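Local coordinates for DUF1254 domain-containing protein (Vibrio parahaemolyticus, PDB 3U07) that is of unknown function but carries a DUF1254 and a DUF1214 region and probably begins as a precursor with a signal peptide, at residues P95-E105 with T131-A139; D81-A92 with S159-A170. The protein carries 2 engineered substitutions. One frame throughout, in Å; residues are numbered along the deposited sequence.

How the interactions relate
Both contacts are antiparallel strand pairings within the DUF1254 region, but they belong to different four-stranded sheets. Interaction 1 pairs the two inner strands of a mixed sheet; interaction 2 joins an outermost strand to its inner neighbour in an antiparallel one. Their centres lie about 12 Å apart, and the two pairs meet through apolar side chains: Val96 CG1 lies 3.6 Å from Leu89 CG, and Val98 CG2 reaches Leu164 CD1 at 3.7 Å. Strand 96-100 follows strand 82-90 after the short connection 91-95, whose Val91 CG1 also touches Val96 CG1, at 3.3 Å. Interaction 1 is nested within the chain loop that interaction 2 closes.

Interaction 1: P95-E105 with T131-A139; sequences PVIVSVPDMDE and TKGGQFMFA
Strands 96-100 and 134-139 pair antiparallel in the middle of a mixed four-stranded sheet, with strand 187-190 flanking the first and strand 153-157 the second. Three hydrogen-bonded pairs, Val96 with Phe138, Val98 with Phe136 and Val100 with Gly134, bind the backbones, and Phe138 N reaches Val96 O at 2.7 Å.

The face with Val96, Val98, Val100, Phe136 and Phe138 is apolar. Val98 CG2 touches Phe138 CE1 at 3.6 Å, approaching the ring at a slant, while Val100 CB lies at the edge of the Phe136 ring, 3.9 Å from CE2. Strand 109-115 packs on this side, and Phe124 stacks on Phe136.

On the other face Ile97 CG1 rests against Met137 CG at 3.6 Å; Met137 is a selenomethionine. Helix 191-195 packs here, with Leu191 and Tyr194 on Ile97 and Tyr194 also on Gln135. Beside them the short Ser99 OG to Gln135 OE1 hydrogen bond, 2.5 Å, lies in the amide plane on a lone pair of OE1. Gln135 can reach it because its chain bends at CB-CG (chi2 -60°), bringing OE1 toward Ser99 of the neighbouring strand. Ser99 OG also bonds Arg189, so two polar groups hold this buried hydroxyl.

Beyond the strands, Asp102 grips the other segment with both oxygens. OD2 forms a salt bridge with Lys132 NZ at 2.7 Å on its syn side, and OD1 takes the Gly133 N-H on its anti side at 3.1 Å, which should fix the carboxylate's rotation. Past the end of the regular pairing, Met103 N gives one further bond to Thr131 O at 2.8 Å. This is the inner antiparallel pair of a mixed beta sheet that packs its Val/Phe face on the antiparallel sheet holding strand 109-115.

Interaction 2: D81-A92 with S159-A170; sequences DTLHLMGWLDVA and SNLVKLMGRIMA
At the start of the pairing, Asn160 O accepts the Val91 N-H, and the Asn160 side-chain amide lies against Ala92 while ND2 bonds Asp225. From here strand 161-169 runs antiparallel to strand 82-90 in a four-stranded antiparallel sheet; strand 82-90 is outermost within this chain, and 161-169 lies between it and 109-115. Leu161 brings CD2 to Asp90 CB at 4.1 Å; the Asp90 carboxylate itself pairs with Arg205 and closes an Asx turn onto Ala92 N. Val162 CG2 presses on Leu89 at 3.4 Å from both CB and CD2, a tight fit. Lys163 CB sits over one face of Trp88, 3.7 Å from the centroid of the six-membered ring in a CH-pi contact. With chi1 (179°) and chi2 (166°) both extended, the chain runs outward: CG lies near the CZ2-CH2 edge and CD just beyond the rim, 3.6 Å from Trp88 CH2, and the amine makes a cation-pi contact with Trp307. Leu164 CD1 meets Leu89 CD1 at 3.7 Å on the other face. Selenomethionine Met165 runs alongside Met86, another selenomethionine, its SE 3.5 Å from Met86 CG. Gly166 N bonds Leu85 O at 2.7 Å, and Ile168 exchanges two backbone bonds with Leu83. Finally, Ala170 CB touches Leu83 CG at 4.1 Å.

Interaction 1: P95-E105 with T131-A139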
loop_
_atom_site.group_PDB
_atom_site.type_symbol
_atom_site.label_atom_id
_atom_site.label_comp_id
_atom_site.label_asym_id
_atom_site.label_seq_id
_atom_site.Cartn_x
_atom_site.Cartn_y
_atom_site.Cartn_z
ATOM N N PRO A 95 -23.037 7.075 1.434
ATOM C CA PRO A 95 -22.199 5.897 1.197
ATOM C C PRO A 95 -21.880 5.713 -0.279
ATOM O O PRO A 95 -22.549 6.280 -1.151
ATOM C CB PRO A 95 -23.049 4.753 1.737
ATOM C CG PRO A 95 -23.817 5.401 2.847
ATOM C CD PRO A 95 -24.238 6.706 2.203
ATOM N N VAL A 96 -20.862 4.906 -0.549
ATOM C CA VAL A 96 -20.438 4.628 -1.912
ATOM C C VAL A 96 -20.235 3.128 -2.037
ATOM O O VAL A 96 -19.730 2.470 -1.123
ATOM C CB VAL A 96 -19.124 5.366 -2.250
ATOM C CG1 VAL A 96 -18.033 4.944 -1.290
ATOM C CG2 VAL A 96 -18.710 5.075 -3.680
ATOM N N ILE A 97 -20.638 2.592 -3.177
ATOM C CA ILE A 97 -20.532 1.170 -3.423
ATOM C C ILE A 97 -19.563 0.854 -4.552
ATOM O O ILE A 97 -19.660 1.397 -5.652
ATOM C CB ILE A 97 -21.932 0.590 -3.751
ATOM C CG1 ILE A 97 -22.825 0.703 -2.511
ATOM C CG2 ILE A 97 -21.816 -0.852 -4.218
ATOM C CD1 ILE A 97 -24.300 0.508 -2.795
ATOM N N VAL A 98 -18.607 -0.013 -4.255
ATOM C CA VAL A 98 -17.637 -0.433 -5.245
ATOM C C VAL A 98 -18.101 -1.798 -5.722
ATOM O O VAL A 98 -18.306 -2.714 -4.917
ATOM C CB VAL A 98 -16.224 -0.531 -4.636
ATOM C CG1 VAL A 98 -15.241 -1.063 -5.677
ATOM C CG2 VAL A 98 -15.781 0.848 -4.142
ATOM N N SER A 99 -18.303 -1.919 -7.028
ATOM C CA SER A 99 -18.756 -3.173 -7.614
ATOM C C SER A 99 -17.580 -3.956 -8.176
ATOM O O SER A 99 -16.765 -3.426 -8.934
ATOM C CB SER A 99 -19.767 -2.910 -8.737
ATOM O OG SER A 99 -20.898 -2.202 -8.265
ATOM N N VAL A 100 -17.501 -5.223 -7.783
ATOM C CA VAL A 100 -16.452 -6.122 -8.238
ATOM C C VAL A 100 -17.121 -7.390 -8.760
ATOM O O VAL A 100 -17.859 -8.058 -8.031
ATOM C CB VAL A 100 -15.488 -6.481 -7.081
ATOM C CG1 VAL A 100 -14.495 -7.538 -7.534
ATOM C CG2 VAL A 100 -14.740 -5.231 -6.630
ATOM N N PRO A 101 -16.880 -7.732 -10.036
ATOM C CA PRO A 101 -17.451 -8.920 -10.683
ATOM C C PRO A 101 -16.809 -10.210 -10.197
ATOM O O PRO A 101 -15.678 -10.193 -9.716
ATOM C CB PRO A 101 -17.137 -8.687 -12.156
ATOM C CG PRO A 101 -15.788 -8.010 -12.090
ATOM C CD PRO A 101 -16.014 -6.993 -10.976
ATOM N N ASP A 102 -17.530 -11.324 -10.303
ATOM C CA ASP A 102 -16.937 -12.602 -9.933
ATOM C C ASP A 102 -15.789 -12.759 -10.941
ATOM O O ASP A 102 -15.944 -12.447 -12.129
ATOM C CB ASP A 102 -17.946 -13.749 -10.081
ATOM C CG ASP A 102 -18.999 -13.757 -8.971
ATOM O OD1 ASP A 102 -18.837 -13.006 -7.984
ATOM O OD2 ASP A 102 -19.982 -14.520 -9.079
HETATM N N MSE A 103 -14.635 -13.213 -10.466
HETATM C CA MSE A 103 -13.462 -13.368 -11.323
HETATM C C MSE A 103 -13.279 -14.821 -11.728
HETATM O O MSE A 103 -13.956 -15.708 -11.203
HETATM C CB MSE A 103 -12.213 -12.883 -10.580
HETATM C CG MSE A 103 -11.374 -11.837 -11.315
HETATM SE SE MSE A 103 -12.077 -10.037 -11.152
HETATM C CE MSE A 103 -12.232 -9.965 -9.238
ATOM N N ASP A 104 -12.359 -15.065 -12.658
ATOM C CA ASP A 104 -12.102 -16.425 -13.119
ATOM C C ASP A 104 -11.202 -17.181 -12.158
ATOM O O ASP A 104 -10.305 -16.604 -11.540
ATOM C CB ASP A 104 -11.522 -16.414 -14.541
ATOM C CG ASP A 104 -10.299 -15.514 -14.688
ATOM O OD1 ASP A 104 -10.129 -14.556 -13.900
ATOM O OD2 ASP A 104 -9.514 -15.762 -15.628
ATOM N N GLU A 105 -11.462 -18.476 -12.019
ATOM C CA GLU A 105 -10.700 -19.319 -11.108
ATOM C C GLU A 105 -9.190 -19.173 -11.237
ATOM O O GLU A 105 -8.645 -19.178 -12.344
ATOM C CB GLU A 105 -11.077 -20.789 -11.301
ATOM C CG GLU A 105 -10.392 -21.714 -10.314
ATOM C CD GLU A 105 -10.851 -23.149 -10.442
ATOM O OE1 GLU A 105 -10.122 -23.962 -11.051
ATOM O OE2 GLU A 105 -11.951 -23.457 -9.936
ATOM N N THR A 131 -12.933 -16.624 -6.223
ATOM C CA THR A 131 -13.470 -15.914 -7.377
ATOM C C THR A 131 -14.611 -14.947 -7.048
ATOM O O THR A 131 -14.999 -14.132 -7.889
ATOM C CB THR A 131 -14.032 -16.907 -8.408
ATOM O OG1 THR A 131 -15.069 -17.686 -7.794
ATOM C CG2 THR A 131 -12.938 -17.837 -8.922
ATOM N N LYS A 132 -15.139 -15.038 -5.835
ATOM C CA LYS A 132 -16.285 -14.227 -5.427
ATOM C C LYS A 132 -16.061 -12.733 -5.217
ATOM O O LYS A 132 -15.387 -12.318 -4.273
ATOM C CB LYS A 132 -16.917 -14.835 -4.164
ATOM C CG LYS A 132 -18.389 -14.494 -3.989
ATOM C CD LYS A 132 -19.176 -15.108 -5.132
ATOM C CE LYS A 132 -20.551 -14.486 -5.302
ATOM N NZ LYS A 132 -21.145 -14.863 -6.624
ATOM N N GLY A 133 -16.638 -11.939 -6.114
ATOM C CA GLY A 133 -16.542 -10.497 -6.015
ATOM C C GLY A 133 -17.769 -10.049 -5.242
ATOM O O GLY A 133 -18.188 -10.742 -4.308
ATOM N N GLY A 134 -18.351 -8.907 -5.609
ATOM C CA GLY A 134 -19.537 -8.449 -4.904
ATOM C C GLY A 134 -19.758 -6.951 -4.906
ATOM O O GLY A 134 -19.050 -6.202 -5.581
ATOM N N GLN A 135 -20.769 -6.518 -4.156
ATOM C CA GLN A 135 -21.102 -5.105 -4.035
ATOM C C GLN A 135 -20.605 -4.693 -2.654
ATOM O O GLN A 135 -21.172 -5.091 -1.643
ATOM C CB GLN A 135 -22.618 -4.905 -4.134
ATOM C CG GLN A 135 -23.245 -5.376 -5.443
ATOM C CD GLN A 135 -22.687 -4.664 -6.664
ATOM O OE1 GLN A 135 -22.083 -3.597 -6.560
ATOM N NE2 GLN A 135 -22.908 -5.246 -7.834
ATOM N N PHE A 136 -19.544 -3.897 -2.614
ATOM C CA PHE A 136 -18.957 -3.481 -1.351
ATOM C C PHE A 136 -19.277 -2.032 -1.057
ATOM O O PHE A 136 -18.877 -1.129 -1.789
ATOM C CB PHE A 136 -17.446 -3.731 -1.405
ATOM C CG PHE A 136 -17.096 -5.159 -1.746
ATOM C CD1 PHE A 136 -17.252 -6.166 -0.802
ATOM C CD2 PHE A 136 -16.652 -5.500 -3.019
ATOM C CE1 PHE A 136 -16.971 -7.499 -1.119
ATOM C CE2 PHE A 136 -16.369 -6.833 -3.346
ATOM C CZ PHE A 136 -16.530 -7.831 -2.392
HETATM N N MSE A 137 -20.021 -1.816 0.020
HETATM C CA MSE A 137 -20.421 -0.473 0.382
HETATM C C MSE A 137 -19.551 0.124 1.472
HETATM O O MSE A 137 -19.320 -0.494 2.507
HETATM C CB MSE A 137 -21.895 -0.464 0.826
HETATM C CG MSE A 137 -22.471 0.936 1.029
HETATM SE SE MSE A 137 -24.387 0.954 1.462
HETATM C CE MSE A 137 -24.202 0.928 3.362
ATOM N N PHE A 138 -19.066 1.332 1.214
ATOM C CA PHE A 138 -18.245 2.060 2.163
ATOM C C PHE A 138 -19.099 3.205 2.681
ATOM O O PHE A 138 -19.620 4.001 1.899
ATOM C CB PHE A 138 -16.992 2.602 1.470
ATOM C CG PHE A 138 -16.098 1.527 0.949
ATOM C CD1 PHE A 138 -16.430 0.835 -0.212
ATOM C CD2 PHE A 138 -14.962 1.151 1.663
ATOM C CE1 PHE A 138 -15.643 -0.225 -0.660
ATOM C CE2 PHE A 138 -14.164 0.093 1.227
ATOM C CZ PHE A 138 -14.506 -0.597 0.065
ATOM N N ALA A 139 -19.249 3.281 3.998
ATOM C CA ALA A 139 -20.058 4.331 4.594
ATOM C C ALA A 139 -19.323 4.972 5.744
ATOM O O ALA A 139 -18.486 4.330 6.391
ATOM C CB ALA A 139 -21.394 3.752 5.084
#

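Interaction 2: D81-A92 with S159-A170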
loop_
_atom_site.group_PDB
_atom_site.type_symbol
_atom_site.label_atom_id
_atom_site.label_comp_id
_atom_site.label_asym_id
_atom_site.label_seq_id
_atom_site.Cartn_x
_atom_site.Cartn_y
_atom_site.Cartn_z
ATOM N N ASP A 81 3.640 -8.026 -11.505
ATOM C CA ASP A 81 2.654 -9.061 -11.200
ATOM C C ASP A 81 1.199 -8.704 -11.491
ATOM O O ASP A 81 0.417 -9.570 -11.885
ATOM C CB ASP A 81 2.734 -9.461 -9.716
ATOM C CG ASP A 81 4.148 -9.760 -9.248
ATOM O OD1 ASP A 81 4.970 -10.226 -10.065
ATOM O OD2 ASP A 81 4.431 -9.548 -8.049
ATOM N N THR A 82 0.832 -7.440 -11.309
ATOM C CA THR A 82 -0.562 -7.052 -11.484
ATOM C C THR A 82 -0.869 -5.750 -12.217
ATOM O O THR A 82 -0.017 -4.872 -12.338
ATOM C CB THR A 82 -1.251 -6.969 -10.099
ATOM O OG1 THR A 82 -0.492 -6.105 -9.239
ATOM C CG2 THR A 82 -1.341 -8.346 -9.455
ATOM N N LEU A 83 -2.105 -5.650 -12.709
ATOM C CA LEU A 83 -2.599 -4.446 -13.378
ATOM C C LEU A 83 -3.273 -3.695 -12.223
ATOM O O LEU A 83 -3.595 -4.306 -11.203
ATOM C CB LEU A 83 -3.642 -4.801 -14.440
ATOM C CG LEU A 83 -3.233 -5.790 -15.530
ATOM C CD1 LEU A 83 -4.456 -6.133 -16.365
ATOM C CD2 LEU A 83 -2.130 -5.202 -16.395
ATOM N N HIS A 84 -3.511 -2.397 -12.362
ATOM C CA HIS A 84 -4.113 -1.673 -11.252
ATOM C C HIS A 84 -5.207 -0.676 -11.596
ATOM O O HIS A 84 -5.287 -0.164 -12.713
ATOM C CB HIS A 84 -3.032 -0.922 -10.462
ATOM C CG HIS A 84 -2.652 0.396 -11.068
ATOM N ND1 HIS A 84 -1.708 0.516 -12.067
ATOM C CD2 HIS A 84 -3.141 1.643 -10.863
ATOM C CE1 HIS A 84 -1.633 1.778 -12.450
ATOM N NE2 HIS A 84 -2.494 2.483 -11.738
ATOM N N LEU A 85 -6.047 -0.419 -10.599
ATOM C CA LEU A 85 -7.125 0.552 -10.687
ATOM C C LEU A 85 -6.964 1.408 -9.430
ATOM O O LEU A 85 -6.772 0.878 -8.332
ATOM C CB LEU A 85 -8.496 -0.127 -10.681
ATOM C CG LEU A 85 -9.038 -0.671 -12.002
ATOM C CD1 LEU A 85 -10.465 -1.151 -11.785
ATOM C CD2 LEU A 85 -9.007 0.416 -13.073
HETATM N N MSE A 86 -7.019 2.726 -9.588
HETATM C CA MSE A 86 -6.863 3.626 -8.453
HETATM C C MSE A 86 -7.923 4.707 -8.430
HETATM O O MSE A 86 -8.494 5.064 -9.461
HETATM C CB MSE A 86 -5.493 4.307 -8.482
HETATM C CG MSE A 86 -4.307 3.379 -8.332
HETATM SE SE MSE A 86 -2.660 4.360 -8.555
HETATM C CE MSE A 86 -3.102 5.263 -10.199
ATOM N N GLY A 87 -8.171 5.232 -7.239
ATOM C CA GLY A 87 -9.144 6.287 -7.095
ATOM C C GLY A 87 -9.259 6.705 -5.650
ATOM O O GLY A 87 -8.569 6.176 -4.776
ATOM N N TRP A 88 -10.131 7.674 -5.408
ATOM C CA TRP A 88 -10.386 8.173 -4.073
ATOM C C TRP A 88 -11.889 8.193 -3.866
ATOM O O TRP A 88 -12.629 8.740 -4.680
ATOM C CB TRP A 88 -9.835 9.588 -3.906
ATOM C CG TRP A 88 -8.346 9.663 -3.908
ATOM C CD1 TRP A 88 -7.530 9.817 -4.993
ATOM C CD2 TRP A 88 -7.488 9.578 -2.765
ATOM N NE1 TRP A 88 -6.212 9.835 -4.593
ATOM C CE2 TRP A 88 -6.159 9.687 -3.231
ATOM C CE3 TRP A 88 -7.715 9.417 -1.392
ATOM C CZ2 TRP A 88 -5.058 9.646 -2.369
ATOM C CZ3 TRP A 88 -6.618 9.377 -0.534
ATOM C CH2 TRP A 88 -5.306 9.489 -1.029
ATOM N N LEU A 89 -12.332 7.577 -2.781
ATOM C CA LEU A 89 -13.743 7.532 -2.439
ATOM C C LEU A 89 -14.034 8.716 -1.529
ATOM O O LEU A 89 -13.157 9.170 -0.790
ATOM C CB LEU A 89 -14.060 6.240 -1.675
ATOM C CG LEU A 89 -14.572 4.975 -2.367
ATOM C CD1 LEU A 89 -14.067 4.866 -3.786
ATOM C CD2 LEU A 89 -14.168 3.775 -1.527
ATOM N N ASP A 90 -15.258 9.225 -1.598
ATOM C CA ASP A 90 -15.678 10.316 -0.721
ATOM C C ASP A 90 -17.057 9.900 -0.260
ATOM O O ASP A 90 -17.996 9.873 -1.053
ATOM C CB ASP A 90 -15.755 11.653 -1.458
ATOM C CG ASP A 90 -16.376 12.751 -0.603
ATOM O OD1 ASP A 90 -16.404 12.616 0.639
ATOM O OD2 ASP A 90 -16.830 13.760 -1.173
ATOM N N VAL A 91 -17.172 9.559 1.018
ATOM C CA VAL A 91 -18.449 9.112 1.566
ATOM C C VAL A 91 -19.111 10.156 2.471
ATOM O O VAL A 91 -20.060 9.847 3.193
ATOM C CB VAL A 91 -18.260 7.805 2.369
ATOM C CG1 VAL A 91 -17.613 6.734 1.478
ATOM C CG2 VAL A 91 -17.383 8.063 3.594
ATOM N N ALA A 92 -18.613 11.389 2.423
ATOM C CA ALA A 92 -19.153 12.469 3.249
ATOM C C ALA A 92 -20.655 12.685 3.073
ATOM O O ALA A 92 -21.400 12.689 4.046
ATOM C CB ALA A 92 -18.416 13.779 2.962
ATOM N N SER A 159 -12.565 8.160 7.968
ATOM C CA SER A 159 -12.240 9.395 7.259
ATOM C C SER A 159 -13.205 9.393 6.071
ATOM O O SER A 159 -13.472 8.338 5.494
ATOM C CB SER A 159 -10.781 9.422 6.773
ATOM O OG SER A 159 -10.537 8.476 5.744
ATOM N N ASN A 160 -13.755 10.549 5.714
ATOM C CA ASN A 160 -14.695 10.589 4.597
ATOM C C ASN A 160 -14.006 10.330 3.270
ATOM O O ASN A 160 -14.632 9.871 2.320
ATOM C CB ASN A 160 -15.444 11.919 4.561
ATOM C CG ASN A 160 -16.382 12.082 5.740
ATOM O OD1 ASN A 160 -16.966 11.108 6.215
ATOM N ND2 ASN A 160 -16.544 13.317 6.210
ATOM N N LEU A 161 -12.711 10.622 3.213
ATOM C CA LEU A 161 -11.929 10.378 2.009
ATOM C C LEU A 161 -11.155 9.084 2.250
ATOM O O LEU A 161 -10.510 8.923 3.289
ATOM C CB LEU A 161 -10.939 11.523 1.764
ATOM C CG LEU A 161 -11.505 12.919 1.494
ATOM C CD1 LEU A 161 -10.369 13.937 1.512
ATOM C CD2 LEU A 161 -12.224 12.939 0.149
ATOM N N VAL A 162 -11.232 8.149 1.312
ATOM C CA VAL A 162 -10.503 6.899 1.474
ATOM C C VAL A 162 -9.802 6.550 0.168
ATOM O O VAL A 162 -10.389 6.642 -0.915
ATOM C CB VAL A 162 -11.441 5.727 1.913
ATOM C CG1 VAL A 162 -12.579 6.252 2.778
ATOM C CG2 VAL A 162 -11.975 5.001 0.720
ATOM N N LYS A 163 -8.535 6.168 0.264
ATOM C CA LYS A 163 -7.776 5.828 -0.932
ATOM C C LYS A 163 -8.098 4.404 -1.366
ATOM O O LYS A 163 -8.068 3.475 -0.562
ATOM C CB LYS A 163 -6.277 6.000 -0.661
ATOM C CG LYS A 163 -5.359 5.658 -1.842
ATOM C CD LYS A 163 -3.948 6.190 -1.599
ATOM C CE LYS A 163 -2.915 5.553 -2.526
ATOM N NZ LYS A 163 -3.402 5.368 -3.924
ATOM N N LEU A 164 -8.423 4.241 -2.645
ATOM C CA LEU A 164 -8.763 2.932 -3.182
ATOM C C LEU A 164 -7.749 2.458 -4.211
ATOM O O LEU A 164 -7.330 3.223 -5.079
ATOM C CB LEU A 164 -10.152 2.975 -3.827
ATOM C CG LEU A 164 -10.692 1.704 -4.498
ATOM C CD1 LEU A 164 -12.203 1.823 -4.671
ATOM C CD2 LEU A 164 -10.017 1.483 -5.850
HETATM N N MSE A 165 -7.362 1.190 -4.102
HETATM C CA MSE A 165 -6.420 0.578 -5.035
HETATM C C MSE A 165 -6.873 -0.842 -5.334
HETATM O O MSE A 165 -7.112 -1.630 -4.421
HETATM C CB MSE A 165 -5.007 0.536 -4.438
HETATM C CG MSE A 165 -4.024 -0.361 -5.199
HETATM SE SE MSE A 165 -3.208 0.417 -6.785
HETATM C CE MSE A 165 -1.751 -0.846 -6.984
ATOM N N GLY A 166 -7.006 -1.155 -6.617
ATOM C CA GLY A 166 -7.401 -2.491 -7.015
ATOM C C GLY A 166 -6.274 -3.102 -7.829
ATOM O O GLY A 166 -5.651 -2.420 -8.643
ATOM N N ARG A 167 -5.990 -4.378 -7.594
ATOM C CA ARG A 167 -4.933 -5.069 -8.329
ATOM C C ARG A 167 -5.480 -6.375 -8.881
ATOM O O ARG A 167 -6.107 -7.148 -8.157
ATOM C CB ARG A 167 -3.740 -5.391 -7.423
ATOM C CG ARG A 167 -3.062 -4.193 -6.787
ATOM C CD ARG A 167 -1.925 -4.650 -5.886
ATOM N NE ARG A 167 -1.375 -3.557 -5.090
ATOM C CZ ARG A 167 -0.254 -3.637 -4.377
ATOM N NH1 ARG A 167 0.449 -4.764 -4.363
ATOM N NH2 ARG A 167 0.164 -2.591 -3.676
ATOM N N ILE A 168 -5.238 -6.612 -10.165
ATOM C CA ILE A 168 -5.678 -7.833 -10.822
ATOM C C ILE A 168 -4.493 -8.484 -11.541
ATOM O O ILE A 168 -3.898 -7.887 -12.435
ATOM C CB ILE A 168 -6.798 -7.549 -11.842
ATOM C CG1 ILE A 168 -8.012 -6.946 -11.124
ATOM C CG2 ILE A 168 -7.198 -8.838 -12.548
ATOM C CD1 ILE A 168 -9.130 -6.508 -12.059
HETATM N N MSE A 169 -4.162 -9.704 -11.124
HETATM C CA MSE A 169 -3.065 -10.481 -11.694
HETATM C C MSE A 169 -3.237 -10.752 -13.189
HETATM O O MSE A 169 -4.344 -11.006 -13.674
HETATM C CB MSE A 169 -2.942 -11.827 -10.964
HETATM C CG MSE A 169 -2.073 -12.875 -11.678
HETATM SE SE MSE A 169 -2.505 -14.740 -11.243
HETATM C CE MSE A 169 -1.452 -14.945 -9.643
ATOM N N ALA A 170 -2.118 -10.694 -13.903
ATOM C CA ALA A 170 -2.054 -10.954 -15.337
ATOM C C ALA A 170 -0.638 -11.503 -15.522
ATOM O O ALA A 170 0.344 -10.794 -15.290
ATOM C CB ALA A 170 -2.234 -9.672 -16.111
#